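Local coordinates for flagellar hook-associated protein (Burkholderia pseudomallei, PDB 4UT1), which probably serves as a structural protein of the bacterial flagellum, forming the junction between the hook and the filament, at residues A[231-234]-A[235-239]; A[294-298]-A[299-303]. All coordinates share one frame; numbering follows the deposited sequence.

Contact 1 (A[231-234]-A[235-239]); sequences VFLS and GGQPL
The carbonyl oxygen of Val231 takes the backbone N-H of Leu239 at 2.6 Å between O and N, a short and nearly straight bond between the two sides of a beta hairpin. One rung nearer the turn, Leu233 N reaches Gln237 O over 2.7 Å. The loop itself is a type I beta turn from Leu233 to Gly236, closed by Gly236 N on Leu233 O at 2.7 Å. Gly236 adopts a positive phi of 118°, a conformation readily open to glycine.

Phe232 and Pro238 form the antiparallel non-hydrogen-bonded pair, their side chains on the same face of the sheet. With its CG beside the backbone N (chi1 -60°), Phe232 brings ring atom CE2 to 3.8 Å from Pro238 CB, while Gly236 O lies near the ring plane, at its edge, 3.4 Å from Phe232 CD2. Leu233 and Leu239 both turn in toward the opposing segment and cross at about a right angle, CD2 of the former 3.9 Å from CD1 of the latter. Leu233 CD1 also runs alongside the CB and CG of Gln237. Neighbouring strands add Val220 and Leu248 against Leu239, within the antiparallel sheet.

Gln237 bends at chi2, which brings its amide alongside the carbonyl of the next residue, with OE1 bonded to Ser264 OG. Its NE2 donates to Pro238 O at 2.8 Å, in the carbonyl plane and on a lone pair.

Contact 2 (A[294-298]-A[299-303]); sequences AFRSQ and TLDPA
Phe295 and Leu300, five residues apart on the long helix 287-322, cross obliquely, the leucine CB lying over one face of the ring, 4.3 Å from its centroid, in a CH-pi contact displaced toward the rim. Leu300 CD1 extends past the rim on the same side, 3.8 Å from Phe295 CZ. Thr299 approaches the ring obliquely on its CD1/CE1 side: its methyl is anti to the backbone N and comes 3.9 Å from Phe295 CE1, which leaves OG1 to bond the hydroxyl of Tyr95 on helix 80-106.

The backbone beneath has widened into a pi-type turn. Phe295 O accepts two N-H groups, Leu300 N almost straight at 2.9 Å and Thr299 N at 3.0 Å from above the carbonyl plane. Asp301 N likewise reaches back five residues to Arg296 O. Pro302, which has no N-H to give, kinks the helix here, and its CG packs 3.4 Å from Ser297 O.

Arg296 and Asp301 run side by side, guanidinium and carboxylate planes 11° apart, yet Arg296 NE and Asp301 OD2 remain 4.9 Å from each other. Their ionic partners lie outside the pair: Arg296 NH2 bonds Asp281 and its NH1 the neutral carbonyl of Leu260, whereas Asp301 OD1 bonds Arg162. The two charges thus tie helix 287-322 to Asp281 and to helix 134-193 instead of neutralising each other directly.

Overall arrangement
Along the chain the hairpin of contact 1 closes before contact 2 opens, and both belong to the helical domain of FlgK. Their centres are 25 Å apart and their nearest atoms about 13 Å, so they do not touch. Contact 1 joins strands 228-233 and 238-241, second and third in a six-stranded antiparallel sheet; contact 2 lies within helix 287-322, which packs beside helices 80-106, 134-193 and 593-630. Contact 2 sits nearer the middle of the molecule, about 13 Å from the chain centre against 36 Å. The chain leaves the sheet after strand 277-278 and soon enters helix 287-322, so this passage connects the sheet directly to a long helix of the bundle.

Contact 1 (A[231-234]-A[235-239])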
ATOM      1  N   VAL A 231       5.647  -6.807 -41.512  1.00 21.17           N
ATOM      2  CA  VAL A 231       5.086  -7.190 -40.213  1.00 23.91           C
ATOM      3  C   VAL A 231       5.192  -6.052 -39.219  1.00 19.63           C
ATOM      4  O   VAL A 231       6.240  -5.411 -39.093  1.00 21.29           O
ATOM      5  CB  VAL A 231       5.779  -8.440 -39.628  1.00 20.58           C
ATOM      6  CG1 VAL A 231       5.059  -8.892 -38.354  1.00 19.79           C
ATOM      7  CG2 VAL A 231       5.797  -9.559 -40.643  1.00 22.96           C
ATOM      8  N   PHE A 232       4.093  -5.809 -38.508  1.00 22.06           N
ATOM      9  CA  PHE A 232       4.012  -4.720 -37.552  1.00 22.10           C
ATOM     10  C   PHE A 232       3.453  -5.207 -36.226  1.00 22.53           C
ATOM     11  O   PHE A 232       2.576  -6.076 -36.197  1.00 21.19           O
ATOM     12  CB  PHE A 232       3.121  -3.594 -38.072  1.00 25.17           C
ATOM     13  CG  PHE A 232       3.593  -2.981 -39.352  1.00 25.64           C
ATOM     14  CD1 PHE A 232       3.304  -3.579 -40.566  1.00 27.99           C
ATOM     15  CD2 PHE A 232       4.307  -1.794 -39.339  1.00 24.36           C
ATOM     16  CE1 PHE A 232       3.738  -3.005 -41.755  1.00 29.58           C
ATOM     17  CE2 PHE A 232       4.742  -1.215 -40.515  1.00 27.62           C
ATOM     18  CZ  PHE A 232       4.456  -1.820 -41.725  1.00 27.68           C
ATOM     19  N   LEU A 233       3.969  -4.646 -35.142  1.00 18.28           N
ATOM     20  CA  LEU A 233       3.332  -4.800 -33.835  1.00 21.26           C
ATOM     21  C   LEU A 233       1.978  -4.124 -33.897  1.00 24.22           C
ATOM     22  O   LEU A 233       1.805  -3.143 -34.622  1.00 22.91           O
ATOM     23  CB  LEU A 233       4.189  -4.193 -32.724  1.00 20.74           C
ATOM     24  CG  LEU A 233       5.405  -5.025 -32.308  1.00 17.55           C
ATOM     25  CD1 LEU A 233       6.280  -4.239 -31.355  1.00 21.05           C
ATOM     26  CD2 LEU A 233       4.986  -6.351 -31.684  1.00 18.83           C
ATOM     27  N   SER A 234       1.018  -4.640 -33.136  1.00 28.68           N
ATOM     28  CA  SER A 234      -0.343  -4.122 -33.180  1.00 23.48           C
ATOM     29  C   SER A 234      -0.364  -2.615 -32.982  1.00 26.89           C
ATOM     30  O   SER A 234      -1.227  -1.926 -33.519  1.00 31.51           O
ATOM     31  CB  SER A 234      -1.215  -4.796 -32.117  1.00 24.11           C
ATOM     32  OG  SER A 234      -1.236  -6.203 -32.281  1.00 28.55           O
ATOM     33  N   GLY A 235       0.603  -2.108 -32.223  1.00 22.67           N
ATOM     34  CA  GLY A 235       0.671  -0.691 -31.906  1.00 26.29           C
ATOM     35  C   GLY A 235       1.266   0.155 -33.008  1.00 28.45           C
ATOM     36  O   GLY A 235       1.280   1.380 -32.911  1.00 26.84           O
ATOM     37  N   GLY A 236       1.781  -0.495 -34.047  1.00 26.50           N
ATOM     38  CA  GLY A 236       2.285   0.210 -35.217  1.00 28.57           C
ATOM     39  C   GLY A 236       3.764   0.032 -35.512  1.00 23.93           C
ATOM     40  O   GLY A 236       4.208   0.284 -36.630  1.00 27.20           O
ATOM     41  N   GLN A 237       4.531  -0.390 -34.511  1.00 23.76           N
ATOM     42  CA  GLN A 237       5.977  -0.535 -34.654  1.00 22.23           C
ATOM     43  C   GLN A 237       6.304  -1.585 -35.712  1.00 20.93           C
ATOM     44  O   GLN A 237       5.871  -2.728 -35.609  1.00 21.31           O
ATOM     45  CB  GLN A 237       6.610  -0.900 -33.301  1.00 23.30           C
ATOM     46  CG  GLN A 237       8.052  -1.384 -33.371  1.00 21.53           C
ATOM     47  CD  GLN A 237       9.008  -0.324 -33.854  1.00 25.47           C
ATOM     48  OE1 GLN A 237       8.998   0.806 -33.368  1.00 28.15           O
ATOM     49  NE2 GLN A 237       9.847  -0.681 -34.820  1.00 19.86           N
ATOM     50  N   PRO A 238       7.049  -1.195 -36.757  1.00 22.42           N
ATOM     51  CA  PRO A 238       7.416  -2.217 -37.742  1.00 20.36           C
ATOM     52  C   PRO A 238       8.348  -3.276 -37.152  1.00 19.54           C
ATOM     53  O   PRO A 238       9.210  -2.952 -36.331  1.00 18.80           O
ATOM     54  CB  PRO A 238       8.126  -1.416 -38.844  1.00 24.58           C
ATOM     55  CG  PRO A 238       8.589  -0.169 -38.181  1.00 25.53           C
ATOM     56  CD  PRO A 238       7.587   0.136 -37.090  1.00 24.54           C
ATOM     57  N   LEU A 239       8.170  -4.524 -37.571  1.00 20.26           N
ATOM     58  CA  LEU A 239       9.076  -5.602 -37.201  1.00 18.55           C
ATOM     59  C   LEU A 239       9.807  -6.128 -38.430  1.00 17.56           C
ATOM     60  O   LEU A 239      10.992  -6.461 -38.373  1.00 15.45           O
ATOM     61  CB  LEU A 239       8.320  -6.741 -36.535  1.00 16.42           C
ATOM     62  CG  LEU A 239       7.707  -6.423 -35.168  1.00 15.63           C
ATOM     63  CD1 LEU A 239       7.120  -7.697 -34.629  1.00 18.21           C
ATOM     64  CD2 LEU A 239       8.749  -5.833 -34.208  1.00 17.08           C
TER

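Contact 2 (A[294-298]-A[299-303])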
ATOM      1  N   ALA A 294       0.338  -7.336 -18.849  1.00 15.41           N
ATOM      2  CA  ALA A 294      -0.960  -7.188 -18.178  1.00 16.58           C
ATOM      3  C   ALA A 294      -0.948  -7.765 -16.756  1.00 16.06           C
ATOM      4  O   ALA A 294      -1.521  -7.181 -15.834  1.00 17.59           O
ATOM      5  CB  ALA A 294      -2.058  -7.844 -18.997  1.00 15.41           C
ATOM      6  N   PHE A 295      -0.308  -8.918 -16.586  1.00 15.36           N
ATOM      7  CA  PHE A 295      -0.160  -9.524 -15.266  1.00 15.36           C
ATOM      8  C   PHE A 295       0.570  -8.575 -14.328  1.00 16.41           C
ATOM      9  O   PHE A 295       0.145  -8.360 -13.193  1.00 15.68           O
ATOM     10  CB  PHE A 295       0.592 -10.865 -15.359  1.00 14.04           C
ATOM     11  CG  PHE A 295       1.049 -11.406 -14.025  1.00 14.84           C
ATOM     12  CD1 PHE A 295       0.141 -11.938 -13.128  1.00 12.62           C
ATOM     13  CD2 PHE A 295       2.397 -11.384 -13.673  1.00 16.73           C
ATOM     14  CE1 PHE A 295       0.562 -12.432 -11.908  1.00 14.90           C
ATOM     15  CE2 PHE A 295       2.824 -11.876 -12.448  1.00 14.60           C
ATOM     16  CZ  PHE A 295       1.900 -12.399 -11.563  1.00 15.25           C
ATOM     17  N   ARG A 296       1.660  -7.993 -14.815  1.00 15.48           N
ATOM     18  CA  ARG A 296       2.463  -7.088 -14.001  1.00 15.35           C
ATOM     19  C   ARG A 296       1.682  -5.848 -13.543  1.00 13.46           C
ATOM     20  O   ARG A 296       1.637  -5.548 -12.352  1.00 12.59           O
ATOM     21  CB  ARG A 296       3.717  -6.649 -14.772  1.00 12.24           C
ATOM     22  CG  ARG A 296       4.741  -5.928 -13.899  1.00 11.94           C
ATOM     23  CD  ARG A 296       6.073  -5.751 -14.602  1.00 14.04           C
ATOM     24  NE  ARG A 296       5.989  -4.836 -15.730  1.00 14.45           N
ATOM     25  CZ  ARG A 296       6.989  -4.609 -16.576  1.00 16.18           C
ATOM     26  NH1 ARG A 296       8.142  -5.236 -16.412  1.00 13.95           N
ATOM     27  NH2 ARG A 296       6.834  -3.752 -17.582  1.00 15.38           N
ATOM     28  N   SER A 297       1.064  -5.141 -14.485  1.00 13.74           N
ATOM     29  CA  SER A 297       0.410  -3.867 -14.162  1.00 15.21           C
ATOM     30  C   SER A 297      -0.978  -4.028 -13.533  1.00 14.68           C
ATOM     31  O   SER A 297      -1.430  -3.143 -12.804  1.00 15.61           O
ATOM     32  CB  SER A 297       0.298  -2.986 -15.417  1.00 17.64           C
ATOM     33  OG  SER A 297      -0.521  -3.603 -16.399  1.00 20.54           O
ATOM     34  N   GLN A 298      -1.662  -5.138 -13.801  1.00 15.32           N
ATOM     35  CA  GLN A 298      -3.052  -5.248 -13.356  1.00 17.21           C
ATOM     36  C   GLN A 298      -3.241  -6.177 -12.161  1.00 15.71           C
ATOM     37  O   GLN A 298      -4.241  -6.080 -11.445  1.00 18.15           O
ATOM     38  CB  GLN A 298      -3.943  -5.694 -14.516  1.00 17.12           C
ATOM     39  CG  GLN A 298      -3.882  -4.746 -15.727  1.00 19.49           C
ATOM     40  CD  GLN A 298      -4.318  -3.332 -15.401  1.00 26.14           C
ATOM     41  OE1 GLN A 298      -3.508  -2.399 -15.393  1.00 28.15           O
ATOM     42  NE2 GLN A 298      -5.603  -3.161 -15.131  1.00 25.14           N
ATOM     43  N   THR A 299      -2.278  -7.055 -11.922  1.00 13.25           N
ATOM     44  CA  THR A 299      -2.396  -8.004 -10.818  1.00 16.68           C
ATOM     45  C   THR A 299      -1.224  -7.901  -9.848  1.00 14.78           C
ATOM     46  O   THR A 299      -1.418  -7.652  -8.658  1.00 11.24           O
ATOM     47  CB  THR A 299      -2.510  -9.469 -11.338  1.00 13.05           C
ATOM     48  OG1 THR A 299      -3.779  -9.658 -11.979  1.00 17.26           O
ATOM     49  CG2 THR A 299      -2.374 -10.475 -10.199  1.00 13.76           C
ATOM     50  N   LEU A 300      -0.011  -8.098 -10.356  1.00 12.85           N
ATOM     51  CA  LEU A 300       1.176  -8.187  -9.498  1.00 12.62           C
ATOM     52  C   LEU A 300       1.474  -6.910  -8.701  1.00 12.85           C
ATOM     53  O   LEU A 300       1.547  -6.935  -7.466  1.00 13.12           O
ATOM     54  CB  LEU A 300       2.400  -8.546 -10.341  1.00 13.25           C
ATOM     55  CG  LEU A 300       3.674  -8.861  -9.554  1.00 13.57           C
ATOM     56  CD1 LEU A 300       3.528 -10.203  -8.859  1.00 15.30           C
ATOM     57  CD2 LEU A 300       4.898  -8.856 -10.468  1.00 14.80           C
ATOM     58  N   ASP A 301       1.651  -5.796  -9.405  1.00 12.25           N
ATOM     59  CA  ASP A 301       2.030  -4.560  -8.749  1.00 11.29           C
ATOM     60  C   ASP A 301       0.896  -4.049  -7.852  1.00 11.76           C
ATOM     61  O   ASP A 301       1.159  -3.582  -6.755  1.00 13.02           O
ATOM     62  CB  ASP A 301       2.458  -3.500  -9.784  1.00 11.56           C
ATOM     63  CG  ASP A 301       3.799  -3.841 -10.443  1.00 11.09           C
ATOM     64  OD1 ASP A 301       4.465  -4.794  -9.981  1.00 12.32           O
ATOM     65  OD2 ASP A 301       4.194  -3.168 -11.430  1.00 12.47           O
ATOM     66  N   PRO A 302      -0.374  -4.154  -8.300  1.00 12.78           N
ATOM     67  CA  PRO A 302      -1.416  -3.752  -7.350  1.00 11.59           C
ATOM     68  C   PRO A 302      -1.432  -4.630  -6.114  1.00 13.35           C
ATOM     69  O   PRO A 302      -1.627  -4.119  -5.004  1.00  8.67           O
ATOM     70  CB  PRO A 302      -2.713  -3.914  -8.155  1.00 11.27           C
ATOM     71  CG  PRO A 302      -2.272  -3.676  -9.573  1.00 12.38           C
ATOM     72  CD  PRO A 302      -0.919  -4.343  -9.652  1.00 12.00           C
ATOM     73  N   ALA A 303      -1.216  -5.926  -6.294  1.00 11.91           N
ATOM     74  CA  ALA A 303      -1.288  -6.839  -5.164  1.00 11.20           C
ATOM     75  C   ALA A 303      -0.215  -6.490  -4.149  1.00 13.40           C
ATOM     76  O   ALA A 303      -0.481  -6.493  -2.955  1.00 13.36           O
ATOM     77  CB  ALA A 303      -1.145  -8.290  -5.607  1.00  9.36           C
TER